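PDB 4YYF: beta-N-acetylhexosaminidase, which probably hydrolyses terminal non-reducing N-acetyl-D-hexosamine residues from N-acetyl-beta-D-hexosaminides, as a member of glycosyl hydrolase family 3. Local coordinates for residues L49-T54 with R60-D65; I71-G74 with S80-T83; G88-S93 with L97-S102. The protein carries 1 engineered substitution. One frame throughout, in Å; residues are numbered along the deposited sequence.

Interaction 1 of 3, residues L49-T54 with R60-D65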
loop_
_atom_site.group_PDB
_atom_site.type_symbol
_atom_site.label_atom_id
_atom_site.label_comp_id
_atom_site.label_asym_id
_atom_site.label_seq_id
_atom_site.Cartn_x
_atom_site.Cartn_y
_atom_site.Cartn_z
ATOM N N LEU A 49 9.641 3.641 -4.987
ATOM C CA LEU A 49 9.790 3.612 -3.531
ATOM C C LEU A 49 8.806 4.562 -2.860
ATOM O O LEU A 49 8.562 5.663 -3.358
ATOM C CB LEU A 49 11.218 4.017 -3.126
ATOM C CG LEU A 49 12.384 3.368 -3.883
ATOM C CD1 LEU A 49 13.711 3.924 -3.387
ATOM C CD2 LEU A 49 12.337 1.848 -3.750
ATOM N N THR A 50 8.244 4.140 -1.730
ATOM C CA THR A 50 7.460 5.045 -0.883
ATOM C C THR A 50 8.061 4.993 0.509
ATOM O O THR A 50 8.258 3.906 1.059
ATOM C CB THR A 50 5.978 4.640 -0.825
ATOM O OG1 THR A 50 5.427 4.671 -2.153
ATOM C CG2 THR A 50 5.193 5.620 0.064
ATOM N N VAL A 51 8.386 6.154 1.075
ATOM C CA VAL A 51 9.113 6.165 2.339
ATOM C C VAL A 51 8.451 7.049 3.386
ATOM O O VAL A 51 7.996 8.156 3.088
ATOM C CB VAL A 51 10.600 6.586 2.151
ATOM C CG1 VAL A 51 11.361 5.505 1.400
ATOM C CG2 VAL A 51 10.700 7.937 1.421
ATOM N N GLY A 52 8.392 6.547 4.613
ATOM C CA GLY A 52 7.852 7.322 5.724
ATOM C C GLY A 52 8.765 8.482 6.064
ATOM O O GLY A 52 9.994 8.338 6.010
ATOM N N VAL A 53 8.167 9.630 6.404
ATOM C CA VAL A 53 8.903 10.846 6.745
ATOM C C VAL A 53 8.516 11.326 8.143
ATOM O O VAL A 53 7.395 11.099 8.573
ATOM C CB VAL A 53 8.635 11.965 5.725
ATOM C CG1 VAL A 53 9.088 11.537 4.323
ATOM C CG2 VAL A 53 7.155 12.335 5.709
ATOM N N THR A 54 9.441 11.976 8.856
ATOM C CA THR A 54 9.183 12.406 10.235
ATOM C C THR A 54 8.632 13.829 10.323
ATOM O O THR A 54 7.953 14.189 11.293
ATOM C CB THR A 54 10.448 12.341 11.105
ATOM O OG1 THR A 54 11.498 13.070 10.457
ATOM C CG2 THR A 54 10.881 10.905 11.326
ATOM N N ARG A 60 11.331 17.127 2.696
ATOM C CA ARG A 60 11.909 18.041 1.711
ATOM C C ARG A 60 13.230 17.497 1.156
ATOM O O ARG A 60 13.473 17.552 -0.042
ATOM C CB ARG A 60 12.125 19.432 2.306
ATOM C CG ARG A 60 12.645 20.445 1.282
ATOM C CD ARG A 60 12.772 21.849 1.874
ATOM N NE ARG A 60 11.468 22.379 2.271
ATOM C CZ ARG A 60 10.591 22.925 1.432
ATOM N NH1 ARG A 60 10.871 23.015 0.130
ATOM N NH2 ARG A 60 9.433 23.382 1.898
ATOM N N ALA A 61 14.073 16.965 2.030
ATOM C CA ALA A 61 15.359 16.432 1.600
ATOM C C ALA A 61 15.214 15.153 0.776
ATOM O O ALA A 61 15.893 15.000 -0.234
ATOM C CB ALA A 61 16.289 16.217 2.794
ATOM N N VAL A 62 14.336 14.238 1.177
ATOM C CA VAL A 62 14.255 12.961 0.461
ATOM C C VAL A 62 13.678 13.153 -0.947
ATOM O O VAL A 62 14.144 12.526 -1.909
ATOM C CB VAL A 62 13.532 11.847 1.277
ATOM C CG1 VAL A 62 12.005 11.998 1.208
ATOM C CG2 VAL A 62 13.945 10.455 0.773
ATOM N N VAL A 63 12.712 14.057 -1.078
ATOM C CA VAL A 63 12.094 14.342 -2.376
ATOM C C VAL A 63 13.051 15.080 -3.320
ATOM O O VAL A 63 13.224 14.674 -4.477
ATOM C CB VAL A 63 10.769 15.109 -2.212
ATOM C CG1 VAL A 63 10.248 15.611 -3.574
ATOM C CG2 VAL A 63 9.737 14.217 -1.522
ATOM N N ALA A 64 13.700 16.138 -2.832
ATOM C CA ALA A 64 14.623 16.891 -3.683
ATOM C C ALA A 64 15.920 16.141 -3.975
ATOM O O ALA A 64 16.480 16.242 -5.077
ATOM C CB ALA A 64 14.931 18.266 -3.068
ATOM N N ASP A 65 16.425 15.390 -3.001
ATOM C CA ASP A 65 17.750 14.795 -3.176
ATOM C C ASP A 65 17.695 13.469 -3.909
ATOM O O ASP A 65 18.640 13.101 -4.604
ATOM C CB ASP A 65 18.458 14.589 -1.823
ATOM C CG ASP A 65 18.733 15.892 -1.097
ATOM O OD1 ASP A 65 18.620 16.959 -1.725
ATOM O OD2 ASP A 65 19.062 15.846 0.111
#

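Interaction 2 of 3, residues I71-G74 with S80-T83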
loop_
_atom_site.group_PDB
_atom_site.type_symbol
_atom_site.label_atom_id
_atom_site.label_comp_id
_atom_site.label_asym_id
_atom_site.label_seq_id
_atom_site.Cartn_x
_atom_site.Cartn_y
_atom_site.Cartn_z
ATOM N N ILE A 71 5.932 9.634 -0.380
ATOM C CA ILE A 71 6.241 9.735 1.039
ATOM C C ILE A 71 5.026 9.278 1.831
ATOM O O ILE A 71 3.892 9.428 1.373
ATOM C CB ILE A 71 6.636 11.169 1.451
ATOM C CG1 ILE A 71 5.543 12.162 1.061
ATOM C CG2 ILE A 71 7.999 11.542 0.827
ATOM C CD1 ILE A 71 5.763 13.579 1.631
HETATM N N MSE A 72 5.257 8.702 3.007
HETATM C CA MSE A 72 4.151 8.231 3.821
HETATM C C MSE A 72 4.072 9.005 5.135
HETATM O O MSE A 72 5.085 9.272 5.782
HETATM C CB MSE A 72 4.267 6.738 4.124
HETATM C CG MSE A 72 3.042 6.224 4.868
HETATM SE SE MSE A 72 3.200 4.371 5.382
HETATM C CE MSE A 72 1.414 4.098 6.117
ATOM N N ILE A 73 2.849 9.354 5.512
ATOM C CA ILE A 73 2.571 10.005 6.776
ATOM C C ILE A 73 2.179 8.907 7.760
ATOM O O ILE A 73 1.297 8.101 7.472
ATOM C CB ILE A 73 1.374 10.962 6.636
ATOM C CG1 ILE A 73 1.609 11.978 5.508
ATOM C CG2 ILE A 73 1.076 11.661 7.946
ATOM C CD1 ILE A 73 2.840 12.846 5.682
ATOM N N GLY A 74 2.808 8.874 8.932
ATOM C CA GLY A 74 2.461 7.871 9.924
ATOM C C GLY A 74 2.388 8.442 11.316
ATOM O O GLY A 74 2.454 9.661 11.493
ATOM N N SER A 80 2.136 18.967 11.335
ATOM C CA SER A 80 2.034 20.388 11.009
ATOM C C SER A 80 2.354 20.648 9.538
ATOM O O SER A 80 1.867 21.617 8.965
ATOM C CB SER A 80 2.919 21.237 11.925
ATOM O OG SER A 80 4.268 20.875 11.755
HETATM N N MSE A 81 3.152 19.781 8.915
HETATM C CA MSE A 81 3.472 19.952 7.493
HETATM C C MSE A 81 2.234 19.890 6.591
HETATM O O MSE A 81 2.261 20.373 5.455
HETATM C CB MSE A 81 4.503 18.912 7.035
HETATM C CG MSE A 81 4.019 17.457 7.168
HETATM SE SE MSE A 81 5.383 16.169 6.565
HETATM C CE MSE A 81 5.402 16.676 4.710
ATOM N N LEU A 82 1.148 19.296 7.082
ATOM C CA LEU A 82 -0.079 19.193 6.280
ATOM C C LEU A 82 -0.921 20.458 6.312
ATOM O O LEU A 82 -1.799 20.645 5.458
ATOM C CB LEU A 82 -0.952 18.031 6.758
ATOM C CG LEU A 82 -0.263 16.688 6.823
ATOM C CD1 LEU A 82 -1.224 15.652 7.383
ATOM C CD2 LEU A 82 0.226 16.307 5.433
ATOM N N THR A 83 -0.690 21.311 7.305
ATOM C CA THR A 83 -1.498 22.520 7.446
ATOM C C THR A 83 -0.709 23.817 7.326
ATOM O O THR A 83 -1.309 24.896 7.307
ATOM C CB THR A 83 -2.293 22.551 8.779
ATOM O OG1 THR A 83 -1.387 22.482 9.885
ATOM C CG2 THR A 83 -3.271 21.386 8.857
#

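Interaction 3 of 3, residues G88-S93 with L97-S102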
loop_
_atom_site.group_PDB
_atom_site.type_symbol
_atom_site.label_atom_id
_atom_site.label_comp_id
_atom_site.label_asym_id
_atom_site.label_seq_id
_atom_site.Cartn_x
_atom_site.Cartn_y
_atom_site.Cartn_z
ATOM N N GLY A 88 2.534 21.193 0.474
ATOM C CA GLY A 88 2.184 21.767 -0.813
ATOM C C GLY A 88 3.402 22.273 -1.560
ATOM O O GLY A 88 3.537 22.051 -2.758
ATOM N N ASP A 89 4.297 22.941 -0.841
ATOM C CA ASP A 89 5.501 23.493 -1.435
ATOM C C ASP A 89 6.426 22.398 -1.970
ATOM O O ASP A 89 6.965 22.505 -3.080
ATOM C CB ASP A 89 6.229 24.346 -0.404
ATOM C CG ASP A 89 7.426 25.063 -0.984
ATOM O OD1 ASP A 89 7.217 26.024 -1.743
ATOM O OD2 ASP A 89 8.568 24.677 -0.669
ATOM N N ILE A 90 6.608 21.345 -1.182
ATOM C CA ILE A 90 7.466 20.218 -1.575
ATOM C C ILE A 90 6.868 19.473 -2.771
ATOM O O ILE A 90 7.572 19.129 -3.726
ATOM C CB ILE A 90 7.661 19.260 -0.378
ATOM C CG1 ILE A 90 8.465 19.970 0.717
ATOM C CG2 ILE A 90 8.368 17.972 -0.802
ATOM C CD1 ILE A 90 8.358 19.323 2.089
ATOM N N ALA A 91 5.559 19.236 -2.715
ATOM C CA ALA A 91 4.854 18.537 -3.788
ATOM C C ALA A 91 4.936 19.286 -5.105
ATOM O O ALA A 91 5.106 18.674 -6.152
ATOM C CB ALA A 91 3.399 18.295 -3.399
ATOM N N ALA A 92 4.802 20.610 -5.062
ATOM C CA ALA A 92 4.819 21.405 -6.295
ATOM C C ALA A 92 6.179 21.393 -6.979
ATOM O O ALA A 92 6.273 21.542 -8.192
ATOM C CB ALA A 92 4.379 22.832 -6.029
ATOM N N SER A 93 7.247 21.229 -6.215
ATOM C CA SER A 93 8.551 21.226 -6.850
ATOM C C SER A 93 9.038 19.815 -7.168
ATOM O O SER A 93 10.119 19.645 -7.720
ATOM C CB SER A 93 9.580 22.016 -6.036
ATOM O OG SER A 93 9.714 21.480 -4.745
ATOM N N LEU A 97 8.020 13.221 -11.759
ATOM C CA LEU A 97 6.599 12.896 -11.580
ATOM C C LEU A 97 6.032 13.599 -10.351
ATOM O O LEU A 97 6.778 13.978 -9.447
ATOM C CB LEU A 97 6.383 11.382 -11.472
ATOM C CG LEU A 97 6.544 10.620 -12.785
ATOM C CD1 LEU A 97 6.622 9.125 -12.544
ATOM C CD2 LEU A 97 5.358 10.942 -13.691
ATOM N N PRO A 98 4.706 13.791 -10.320
ATOM C CA PRO A 98 4.101 14.336 -9.101
ATOM C C PRO A 98 4.374 13.426 -7.895
ATOM O O PRO A 98 4.605 12.226 -8.060
ATOM C CB PRO A 98 2.601 14.336 -9.423
ATOM C CG PRO A 98 2.523 14.450 -10.908
ATOM C CD PRO A 98 3.732 13.670 -11.428
ATOM N N LEU A 99 4.347 13.998 -6.699
ATOM C CA LEU A 99 4.618 13.249 -5.477
ATOM C C LEU A 99 3.351 12.568 -4.980
ATOM O O LEU A 99 2.278 13.183 -4.953
ATOM C CB LEU A 99 5.134 14.201 -4.389
ATOM C CG LEU A 99 5.526 13.623 -3.030
ATOM C CD1 LEU A 99 6.709 12.676 -3.196
ATOM C CD2 LEU A 99 5.870 14.765 -2.037
ATOM N N ALA A 100 3.463 11.297 -4.605
ATOM C CA ALA A 100 2.340 10.607 -3.966
ATOM C C ALA A 100 2.487 10.738 -2.462
ATOM O O ALA A 100 3.577 10.578 -1.919
ATOM C CB ALA A 100 2.289 9.129 -4.369
ATOM N N VAL A 101 1.388 11.039 -1.783
ATOM C CA VAL A 101 1.420 11.243 -0.343
ATOM C C VAL A 101 0.428 10.273 0.274
ATOM O O VAL A 101 -0.764 10.391 0.037
ATOM C CB VAL A 101 1.020 12.687 0.006
ATOM C CG1 VAL A 101 1.001 12.888 1.541
ATOM C CG2 VAL A 101 2.005 13.665 -0.665
ATOM N N SER A 102 0.926 9.314 1.051
ATOM C CA SER A 102 0.090 8.214 1.523
ATOM C C SER A 102 -0.023 8.210 3.038
ATOM O O SER A 102 0.780 8.842 3.729
ATOM C CB SER A 102 0.642 6.878 1.024
ATOM O OG SER A 102 1.983 6.693 1.458
HETATM O O HOH W 1 3.389 16.590 -6.667
#

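Interaction 1 of 3, residues L49-T54 with R60-D65
Val62 on the helix presents both of its methyl groups to the strand side, and each finds a different valine. CG2 of Val62 meets CG2 of Val51 tip to tip at 4.2 Å, while CG1 of Val62 lies 4.3 Å from CG1 of Val53. The division of labour follows from the first torsion of Val62 (chi1 80°): CG2 is swung opposite the backbone N, beside the carbonyl carbon, and CG1 falls between N and the carbonyl carbon. Val51 answers with CG2, which at chi1 -69° lies, unlike its partner, between backbone N and carbonyl carbon. These are van der Waals contacts, and the two segments bury just 87 Å² against each other; the backbones stay well apart, with 8.5 Å between CA of Val53 and CA of Val62.

All three valines are buried, and neighbouring elements complete their surroundings. Ile71 of the next strand touches Val53 and Val62, Val327 of helix 327-340 touches Val51 and Val62, and Thr324 lies against Val53 and Val62. Behind this apolar layer the strand is fixed by backbone bonds on both flanks: Val51 pairs with Gly70 and Met72, while Thr50 and Gly52 pair with Trp321. On the helix side, Ala64 N bonds to Arg60 O at 3.1 Å and Asp65 N to Ala61 O at 2.8 Å, which fixes the turn carrying Val62. Further out, Arg60 forms a salt bridge with Asp89, and the junction between strand and helix is held where Thr54 N donates to the carboxylate of Asp58. Strand 49-52, helix 56-66 and parallel strand 70-73 thus form a beta-alpha-beta unit, its helix laid over the outer face of the sheet, as in the TIM barrel of family 3 glycosyl hydrolases.

Interaction 2 of 3, residues I71-G74 with S80-T83
Ile73 bends at its second torsion (chi2 -59°), and the bend directs CD1 at two side chains of the following loop. Selenomethionine Met81 comes to meet it with CG set between its backbone N and carbonyl carbon (chi1 62°); the chain then runs out straight as far as SE before the last torsion (chi3 -65°) turns the methyl aside. As a result SE and CE serve different partners. SE lies 4.3 Å from CD1 of Ile73, whereas CE reaches CD1 of Ile71 at 4.4 Å. Leu82 supplies the remaining contact through CD2, 4.3 Å from CD1 of Ile73. The delta methyl of Ile73 thus touches both SE of Met81 and CD2 of Leu82, which are themselves 5.3 Å apart.

The contact joins strand 70-73 of the barrel to the loop that leads from it into helix 86-93, so it lies in the connection of a beta-alpha-beta unit, where the chain turns back to cover the strand's outer face. Two residues apart on that strand, Ile71 and Ile73 both turn toward the loop, and 134 Å² is buried between the segments. The loop has its own local order: Thr83 N donates to Ser80 O at 3.1 Å, closing a turn around Met81 and Leu82. Leu87 of helix 86-93 touches Ile71, Met81 and Leu82, and Ala56 and Ala59 of helix 56-66 pack on Met81. At the start of the connection Gly74 N is hydrogen-bonded to Thr77 OG1.

Interaction 3 of 3, residues G88-S93 with L97-S102
Ala91 and Leu99 present peptide groups, the flat groups of this contact, and one water joins them. It donates to Ala91 O at 2.7 Å and accepts from Leu99 N at 2.8 Å. The water stands to one face of the Ala91 peptide, its line to O tilted about 45° out of that plane, yet it lies close to the plane of the peptide between Pro98 and Leu99, on the N-H side. The Ala91 carbonyl is approached off the line of its C=O bond, the angle from carbonyl carbon through O to the water being about 117°. Arg363 NH1 also bonds to Ala91 O, so this carbonyl near the end of the helix has two partners. Beside the bridge the packing is aliphatic.

Leu99 carries that packing. With CG opposite the backbone N (chi1 -178°), its side chain extends to the helix, where CD2 lies 4.2 Å from CG2 of Ile90 and 4.3 Å from CA of Ala91. The helix therefore offers both a side-chain methyl and bare backbone, and the small alanine allows a close approach: CA of Ala91 and CA of Leu99 are 5.6 Å apart.

This is the return half of the beta-alpha-beta unit made by strand 70-73, helix 86-93 and strand 100-107: the chain leaves the helix, passes through a short loop and enters the parallel strand of the TIM barrel. Leu99 sits just before that strand, and it also touches Ile71 and Val63, while Ile90 packs on Val63 and Arg60 of the preceding helix. Ala92 N bonds to Gly88 O at 3.0 Å, and Ser93 N makes weak bonds to Asp89 O and Ile90 O.

In the fold
The three contacts follow one another along the chain, with centres 10 to 11 Å apart, and secure two successive beta-alpha-beta units on one sheet. Interactions 1 and 2 are wholly buried and aliphatic, apart from the selenium in interaction 2; interaction 3, with its centre slightly farther from the middle of the chain and Ala91 partly exposed, adds a bridging water to its leucine packing. Backbone bonds tie the strands: Val51 O to Met72 N (2.8 Å) links interactions 1 and 2, and Ile73 N to Ser102 O (2.8 Å) links 2 and 3. Between the helices of interactions 1 and 3 the link is charged and exposed, while Val63, Leu99 and Ile71 meet in the buried layer.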